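Local coordinates for structural polyprotein, VP3 (Israeli acute paralysis virus, PDB 5CDD) that probably serves as a structural subunit of the viral capsid, its jelly-roll domain forming part of the protein shell that encloses the genome, at residues 78-87 and 171-180; 133-143 and 199-207. All blocks are in the same frame, centred on the assembly; numbering follows the deposited sequence.

Contact 1: 78-87 and 171-180; sequences QKPIANGDDW and IGPDQDQLTG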
# COMPACT_ATOMS: atom_id res chain seq x y z
N GLN B 78 66.05 -20.75 -33.13
CA GLN B 78 66.07 -19.80 -32.03
C GLN B 78 66.18 -18.35 -32.51
O GLN B 78 66.84 -17.53 -31.89
CB GLN B 78 67.21 -20.12 -31.06
CG GLN B 78 67.09 -21.48 -30.39
CD GLN B 78 67.98 -21.60 -29.17
OE1 GLN B 78 69.19 -21.42 -29.26
NE2 GLN B 78 67.38 -21.91 -28.03
N LYS B 79 65.51 -18.05 -33.62
CA LYS B 79 65.50 -16.70 -34.19
C LYS B 79 64.06 -16.41 -34.61
O LYS B 79 63.49 -17.13 -35.43
CB LYS B 79 66.42 -16.62 -35.42
CG LYS B 79 66.44 -15.24 -36.07
CD LYS B 79 67.30 -15.20 -37.33
CE LYS B 79 67.15 -13.87 -38.06
NZ LYS B 79 65.74 -13.61 -38.46
N PRO B 80 63.45 -15.35 -34.05
CA PRO B 80 62.07 -15.06 -34.43
C PRO B 80 61.89 -15.02 -35.94
O PRO B 80 62.63 -14.33 -36.64
CB PRO B 80 61.80 -13.72 -33.76
CG PRO B 80 63.13 -13.07 -33.75
CD PRO B 80 64.03 -14.21 -33.32
N ILE B 81 60.90 -15.77 -36.43
CA ILE B 81 60.61 -15.82 -37.85
C ILE B 81 60.52 -14.42 -38.46
O ILE B 81 59.67 -13.62 -38.07
CB ILE B 81 59.30 -16.56 -38.13
CG1 ILE B 81 59.53 -18.05 -37.91
CG2 ILE B 81 58.81 -16.26 -39.54
CD1 ILE B 81 58.30 -18.89 -38.03
N ALA B 82 61.39 -14.15 -39.43
CA ALA B 82 61.41 -12.85 -40.08
C ALA B 82 60.18 -12.60 -40.92
O ALA B 82 59.73 -13.48 -41.65
CB ALA B 82 62.64 -12.72 -40.95
N ASN B 83 59.64 -11.39 -40.80
CA ASN B 83 58.46 -10.97 -41.54
C ASN B 83 58.69 -9.50 -41.85
O ASN B 83 57.82 -8.65 -41.65
CB ASN B 83 57.21 -11.15 -40.68
CG ASN B 83 55.94 -10.79 -41.42
OD1 ASN B 83 55.63 -11.37 -42.46
ND2 ASN B 83 55.20 -9.84 -40.89
N GLY B 84 59.88 -9.23 -42.37
CA GLY B 84 60.25 -7.86 -42.67
C GLY B 84 60.54 -7.25 -41.31
O GLY B 84 61.03 -7.95 -40.42
N ASP B 85 60.23 -5.97 -41.14
CA ASP B 85 60.45 -5.31 -39.86
C ASP B 85 59.12 -5.13 -39.15
O ASP B 85 58.97 -4.27 -38.28
CB ASP B 85 61.14 -3.96 -40.08
CG ASP B 85 62.64 -4.11 -40.31
OD1 ASP B 85 63.04 -5.04 -41.04
OD2 ASP B 85 63.42 -3.29 -39.78
N ASP B 86 58.14 -5.95 -39.52
CA ASP B 86 56.82 -5.90 -38.90
C ASP B 86 56.68 -6.99 -37.86
O ASP B 86 57.63 -7.71 -37.56
CB ASP B 86 55.71 -6.10 -39.93
CG ASP B 86 55.76 -5.10 -41.05
OD1 ASP B 86 56.03 -3.90 -40.79
OD2 ASP B 86 55.53 -5.50 -42.21
N TRP B 87 55.47 -7.08 -37.31
CA TRP B 87 55.11 -8.07 -36.30
C TRP B 87 54.62 -9.40 -36.88
O TRP B 87 54.24 -9.48 -38.05
CB TRP B 87 54.05 -7.50 -35.35
CG TRP B 87 54.38 -6.13 -34.84
CD1 TRP B 87 54.08 -4.94 -35.43
CD2 TRP B 87 55.08 -5.81 -33.63
NE1 TRP B 87 54.55 -3.90 -34.66
CE2 TRP B 87 55.16 -4.41 -33.55
CE3 TRP B 87 55.64 -6.58 -32.60
CZ2 TRP B 87 55.78 -3.75 -32.49
CZ3 TRP B 87 56.25 -5.93 -31.54
CH2 TRP B 87 56.32 -4.53 -31.50
N ILE B 171 56.17 1.48 -35.24
CA ILE B 171 56.92 0.74 -34.23
C ILE B 171 56.97 -0.74 -34.60
O ILE B 171 55.94 -1.36 -34.86
CB ILE B 171 56.28 0.88 -32.83
CG1 ILE B 171 56.34 2.34 -32.37
CG2 ILE B 171 57.01 -0.01 -31.83
CD1 ILE B 171 55.71 2.57 -31.02
N GLY B 172 58.18 -1.30 -34.64
CA GLY B 172 58.33 -2.69 -34.99
C GLY B 172 59.14 -3.44 -33.94
O GLY B 172 59.65 -2.82 -33.01
N PRO B 173 59.27 -4.77 -34.07
CA PRO B 173 60.03 -5.57 -33.11
C PRO B 173 61.54 -5.51 -33.33
O PRO B 173 62.01 -5.23 -34.43
CB PRO B 173 59.48 -6.97 -33.35
CG PRO B 173 59.26 -6.98 -34.83
CD PRO B 173 58.62 -5.62 -35.08
N ASP B 174 62.28 -5.77 -32.26
CA ASP B 174 63.74 -5.77 -32.31
C ASP B 174 64.18 -7.23 -32.30
O ASP B 174 64.62 -7.76 -31.27
CB ASP B 174 64.31 -5.06 -31.09
CG ASP B 174 65.78 -4.74 -31.24
OD1 ASP B 174 66.55 -5.61 -31.69
OD2 ASP B 174 66.18 -3.60 -30.89
N GLN B 175 64.06 -7.88 -33.45
CA GLN B 175 64.40 -9.29 -33.62
C GLN B 175 65.77 -9.68 -33.10
O GLN B 175 65.92 -10.72 -32.46
CB GLN B 175 64.31 -9.66 -35.10
CG GLN B 175 62.95 -9.40 -35.68
CD GLN B 175 63.02 -8.69 -37.01
OE1 GLN B 175 63.49 -7.55 -37.09
NE2 GLN B 175 62.56 -9.35 -38.07
N ASP B 176 66.77 -8.85 -33.36
CA ASP B 176 68.13 -9.14 -32.91
C ASP B 176 68.19 -9.39 -31.41
O ASP B 176 69.08 -10.08 -30.93
CB ASP B 176 69.07 -7.98 -33.27
CG ASP B 176 69.04 -7.64 -34.74
OD1 ASP B 176 69.31 -8.53 -35.57
OD2 ASP B 176 68.73 -6.47 -35.07
N GLN B 177 67.24 -8.83 -30.68
CA GLN B 177 67.20 -8.98 -29.23
C GLN B 177 66.43 -10.21 -28.79
O GLN B 177 66.43 -10.55 -27.61
CB GLN B 177 66.55 -7.74 -28.61
CG GLN B 177 67.39 -6.49 -28.74
CD GLN B 177 68.06 -6.10 -27.43
OE1 GLN B 177 67.42 -5.58 -26.52
NE2 GLN B 177 69.36 -6.37 -27.34
N LEU B 178 65.79 -10.89 -29.73
CA LEU B 178 64.99 -12.06 -29.40
C LEU B 178 65.53 -13.37 -29.97
O LEU B 178 64.75 -14.24 -30.39
CB LEU B 178 63.55 -11.83 -29.86
CG LEU B 178 62.84 -10.66 -29.15
CD1 LEU B 178 61.52 -10.37 -29.83
CD2 LEU B 178 62.63 -11.01 -27.68
N THR B 179 66.85 -13.51 -29.97
CA THR B 179 67.50 -14.73 -30.46
C THR B 179 67.84 -15.66 -29.29
O THR B 179 68.07 -15.20 -28.18
CB THR B 179 68.79 -14.42 -31.21
OG1 THR B 179 69.70 -13.75 -30.33
CG2 THR B 179 68.50 -13.56 -32.44
N GLY B 180 67.89 -16.96 -29.57
CA GLY B 180 68.18 -17.93 -28.53
C GLY B 180 69.25 -17.63 -27.49
O GLY B 180 69.15 -18.14 -26.37
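P173 lies over the indole of W87, where two connecting segments of a viral jelly-roll domain meet: 78-87 leads into strand 90-92, and the other segment, 171-180, is mostly loop after a short strand at 171-173. This end is tightly packed. P173 CD stands 3.9 Å from the centroid of the W87 six-membered ring, 13° off its normal, a CH-pi contact on one face, with P173 CB reaching on toward CZ3. With CG held beside its own backbone N (chi1 -48°), W87 turns its ring to 171-173, and NE1 gives a weak hydrogen bond to I171 O (2.9 Å). I171 CG2 meets the same ring edge-on, in plane, 4.0 Å from CZ2, while Y98 packs edge-to-face with the indole. A second packed patch forms around the buried P80, whose CG touches Q175 CB (3.9 Å) and CB of the buried L178 (4.1 Å); V90 backs both P80 and L178.

Toward solvent, where Q78, A82, G84, D85 and D86 are exposed, side-chain packing gives way to isolated polar bonds. D86 has a long, weak ion pair with R34 of another polyprotein chain. At the far end, the backbone bond from G180 N to Q78 O closes the pairing. From the P80 patch, the bent Q175 side chain sends NE2 to G84 O (3.1 Å), with the oxygen 30° out of the Q175 amide plane.

Contact 2: 133-143 and 199-207; sequences WRATMCYRITV and TEVTIRVPF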
# COMPACT_ATOMS: atom_id res chain seq x y z
N TRP B 133 41.17 -2.13 -20.85
CA TRP B 133 40.68 -3.48 -21.08
C TRP B 133 41.31 -4.49 -20.14
O TRP B 133 42.25 -4.19 -19.39
CB TRP B 133 40.97 -3.91 -22.52
CG TRP B 133 42.44 -4.03 -22.81
CD1 TRP B 133 43.29 -3.02 -23.16
CD2 TRP B 133 43.24 -5.22 -22.73
NE1 TRP B 133 44.57 -3.51 -23.31
CE2 TRP B 133 44.57 -4.85 -23.04
CE3 TRP B 133 42.96 -6.56 -22.42
CZ2 TRP B 133 45.62 -5.78 -23.06
CZ3 TRP B 133 44.01 -7.48 -22.43
CH2 TRP B 133 45.32 -7.08 -22.75
N ARG B 134 40.79 -5.71 -20.20
CA ARG B 134 41.26 -6.83 -19.40
C ARG B 134 40.64 -8.07 -20.03
O ARG B 134 39.42 -8.17 -20.14
CB ARG B 134 40.78 -6.69 -17.95
CG ARG B 134 41.24 -7.82 -17.05
CD ARG B 134 40.53 -7.77 -15.70
NE ARG B 134 40.95 -8.87 -14.83
CZ ARG B 134 42.09 -8.90 -14.16
NH1 ARG B 134 42.95 -7.89 -14.26
NH2 ARG B 134 42.39 -9.95 -13.41
N ALA B 135 41.48 -9.02 -20.45
CA ALA B 135 40.96 -10.22 -21.08
C ALA B 135 42.00 -11.31 -21.29
O ALA B 135 43.20 -11.10 -21.10
CB ALA B 135 40.31 -9.86 -22.42
N THR B 136 41.52 -12.48 -21.69
CA THR B 136 42.37 -13.62 -21.97
C THR B 136 42.55 -13.63 -23.48
O THR B 136 41.60 -13.87 -24.22
CB THR B 136 41.71 -14.94 -21.53
OG1 THR B 136 41.57 -14.95 -20.10
CG2 THR B 136 42.56 -16.13 -21.96
N MET B 137 43.77 -13.36 -23.94
CA MET B 137 44.05 -13.33 -25.36
C MET B 137 44.27 -14.72 -25.93
O MET B 137 45.04 -15.51 -25.39
CB MET B 137 45.27 -12.46 -25.64
CG MET B 137 45.10 -11.01 -25.19
SD MET B 137 43.53 -10.32 -25.75
CE MET B 137 43.75 -10.35 -27.53
N CYS B 138 43.57 -15.01 -27.03
CA CYS B 138 43.69 -16.31 -27.67
C CYS B 138 44.28 -16.19 -29.07
O CYS B 138 43.93 -15.30 -29.83
CB CYS B 138 42.31 -16.97 -27.75
SG CYS B 138 41.55 -17.21 -26.13
N TYR B 139 45.19 -17.11 -29.38
CA TYR B 139 45.86 -17.13 -30.67
C TYR B 139 45.92 -18.55 -31.21
O TYR B 139 46.26 -19.48 -30.49
CB TYR B 139 47.28 -16.59 -30.51
CG TYR B 139 47.35 -15.19 -29.93
CD1 TYR B 139 47.13 -14.07 -30.72
CD2 TYR B 139 47.62 -15.00 -28.57
CE1 TYR B 139 47.17 -12.79 -30.18
CE2 TYR B 139 47.66 -13.71 -28.02
CZ TYR B 139 47.43 -12.61 -28.83
OH TYR B 139 47.46 -11.34 -28.30
N ARG B 140 45.56 -18.72 -32.48
CA ARG B 140 45.62 -20.03 -33.11
C ARG B 140 46.69 -19.97 -34.19
O ARG B 140 46.61 -19.15 -35.10
CB ARG B 140 44.27 -20.41 -33.73
CG ARG B 140 44.26 -21.79 -34.37
CD ARG B 140 42.83 -22.31 -34.52
NE ARG B 140 42.01 -21.48 -35.40
CZ ARG B 140 41.95 -21.59 -36.72
NH1 ARG B 140 42.67 -22.52 -37.34
NH2 ARG B 140 41.18 -20.77 -37.42
N ILE B 141 47.69 -20.84 -34.07
CA ILE B 141 48.79 -20.88 -35.02
C ILE B 141 48.72 -22.13 -35.89
O ILE B 141 48.86 -23.25 -35.41
CB ILE B 141 50.13 -20.84 -34.27
CG1 ILE B 141 50.15 -19.62 -33.35
CG2 ILE B 141 51.29 -20.82 -35.25
CD1 ILE B 141 51.36 -19.56 -32.44
N THR B 142 48.48 -21.90 -37.18
CA THR B 142 48.36 -22.98 -38.15
C THR B 142 49.57 -23.00 -39.08
O THR B 142 50.05 -21.96 -39.51
CB THR B 142 47.10 -22.82 -39.01
OG1 THR B 142 45.95 -22.62 -38.17
CG2 THR B 142 46.89 -24.06 -39.87
N VAL B 143 50.04 -24.20 -39.41
CA VAL B 143 51.17 -24.34 -40.31
C VAL B 143 50.68 -25.02 -41.58
O VAL B 143 50.49 -26.24 -41.61
CB VAL B 143 52.30 -25.20 -39.68
CG1 VAL B 143 53.47 -25.29 -40.64
CG2 VAL B 143 52.74 -24.59 -38.36
N THR B 199 49.31 -29.69 -36.65
CA THR B 199 49.30 -28.71 -37.72
C THR B 199 48.82 -27.40 -37.11
O THR B 199 49.06 -26.32 -37.66
CB THR B 199 48.31 -29.11 -38.85
OG1 THR B 199 48.70 -30.37 -39.40
CG2 THR B 199 48.29 -28.06 -39.95
N GLU B 200 48.16 -27.51 -35.96
CA GLU B 200 47.60 -26.36 -35.28
C GLU B 200 47.81 -26.40 -33.77
O GLU B 200 48.24 -27.41 -33.21
CB GLU B 200 46.11 -26.30 -35.56
CG GLU B 200 45.60 -25.01 -36.15
CD GLU B 200 44.21 -25.18 -36.74
OE1 GLU B 200 43.33 -25.73 -36.04
OE2 GLU B 200 43.99 -24.75 -37.89
N VAL B 201 47.50 -25.28 -33.13
CA VAL B 201 47.59 -25.12 -31.68
C VAL B 201 46.94 -23.80 -31.32
O VAL B 201 47.17 -22.78 -31.97
CB VAL B 201 49.05 -25.11 -31.16
CG1 VAL B 201 49.81 -23.92 -31.71
CG2 VAL B 201 49.04 -25.06 -29.64
N THR B 202 46.10 -23.82 -30.29
CA THR B 202 45.45 -22.61 -29.82
C THR B 202 46.06 -22.26 -28.48
O THR B 202 45.94 -23.01 -27.51
CB THR B 202 43.94 -22.82 -29.65
OG1 THR B 202 43.34 -23.05 -30.92
CG2 THR B 202 43.31 -21.58 -29.02
N ILE B 203 46.75 -21.13 -28.43
CA ILE B 203 47.39 -20.69 -27.20
C ILE B 203 46.55 -19.62 -26.53
O ILE B 203 46.22 -18.60 -27.14
CB ILE B 203 48.81 -20.15 -27.48
CG1 ILE B 203 49.67 -21.26 -28.10
CG2 ILE B 203 49.44 -19.64 -26.19
CD1 ILE B 203 51.04 -20.82 -28.52
N ARG B 204 46.19 -19.85 -25.27
CA ARG B 204 45.38 -18.92 -24.51
C ARG B 204 46.23 -18.29 -23.42
O ARG B 204 46.77 -18.98 -22.55
CB ARG B 204 44.20 -19.65 -23.88
CG ARG B 204 43.35 -20.41 -24.89
CD ARG B 204 42.19 -21.16 -24.24
NE ARG B 204 41.20 -20.27 -23.64
CZ ARG B 204 41.26 -19.82 -22.39
NH1 ARG B 204 42.26 -20.17 -21.59
NH2 ARG B 204 40.31 -19.01 -21.93
N VAL B 205 46.36 -16.97 -23.46
CA VAL B 205 47.15 -16.25 -22.47
C VAL B 205 46.29 -15.40 -21.54
O VAL B 205 45.80 -14.34 -21.93
CB VAL B 205 48.20 -15.34 -23.16
CG1 VAL B 205 49.12 -14.73 -22.11
CG2 VAL B 205 48.99 -16.13 -24.18
N PRO B 206 46.07 -15.87 -20.30
CA PRO B 206 45.27 -15.13 -19.33
C PRO B 206 45.87 -13.75 -19.05
O PRO B 206 47.04 -13.51 -19.33
CB PRO B 206 45.31 -16.03 -18.10
CG PRO B 206 45.37 -17.40 -18.71
CD PRO B 206 46.40 -17.21 -19.80
N PHE B 207 45.06 -12.86 -18.49
CA PHE B 207 45.53 -11.51 -18.19
C PHE B 207 46.51 -11.51 -17.02
O PHE B 207 46.17 -11.89 -15.91
CB PHE B 207 44.34 -10.61 -17.85
CG PHE B 207 44.69 -9.15 -17.75
CD1 PHE B 207 44.87 -8.38 -18.89
CD2 PHE B 207 44.84 -8.55 -16.50
CE1 PHE B 207 45.19 -7.03 -18.80
CE2 PHE B 207 45.16 -7.20 -16.40
CZ PHE B 207 45.33 -6.44 -17.55
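R140 and T142 both reach E200 across an antiparallel ladder of the jelly roll. R140 NH1 makes a salt bridge to E200 OE2 (2.6 Å); the oxygen lies near the guanidinium plane, but the carboxylate is turned 70° from it. T142 OG1 donates to the same oxygen (2.9 Å) on its anti side, somewhat out of the carboxylate plane. At the other end F207, its CG anti to the backbone N (chi1 -171°), takes R134 CG over one face, 3.8 Å from the ring centroid, and turns its edge to the face of W133.

Between these ends, paired backbone bonds join M137 with V205 and Y139 with I203, and I141 N and V143 N go on to bond V201 O and T199 O. Further out, R134 NH1 bonds to M212 O, which is consistent with the arm being held beside F207. T202 to R204 also pair in parallel with a strand of a neighbouring polyprotein chain, whose S13 and N8 hydrogen-bond to R204 NH1 and T202 OG1.

E200 OE2 is also bridged by R90 of another polyprotein chain, and R140 NH2 by E123 of that chain, an alternation of charges that probably keeps E200 ionised and ties the strand pair to the subunit interface.

Contacts 1 and 2 illustrate how a jelly roll is held both within a sheet and between its connections. Their centres lie 19 Å apart and their nearest atoms about 8 Å, so they do not touch, yet their segments alternate along the chain. Contact 2, with its centre 13 Å from the centre of the chain, pairs strands in one sheet; contact 1, at 20 Å, packs connections against strands 90-92 and 236-247 of the other. The residues after strand 90-92 touch both: Y98 meets W87, whereas M95 and P96 touch W133. Both contacts reach other polyprotein chains, and in contact 2 the sheet itself runs on into one of them.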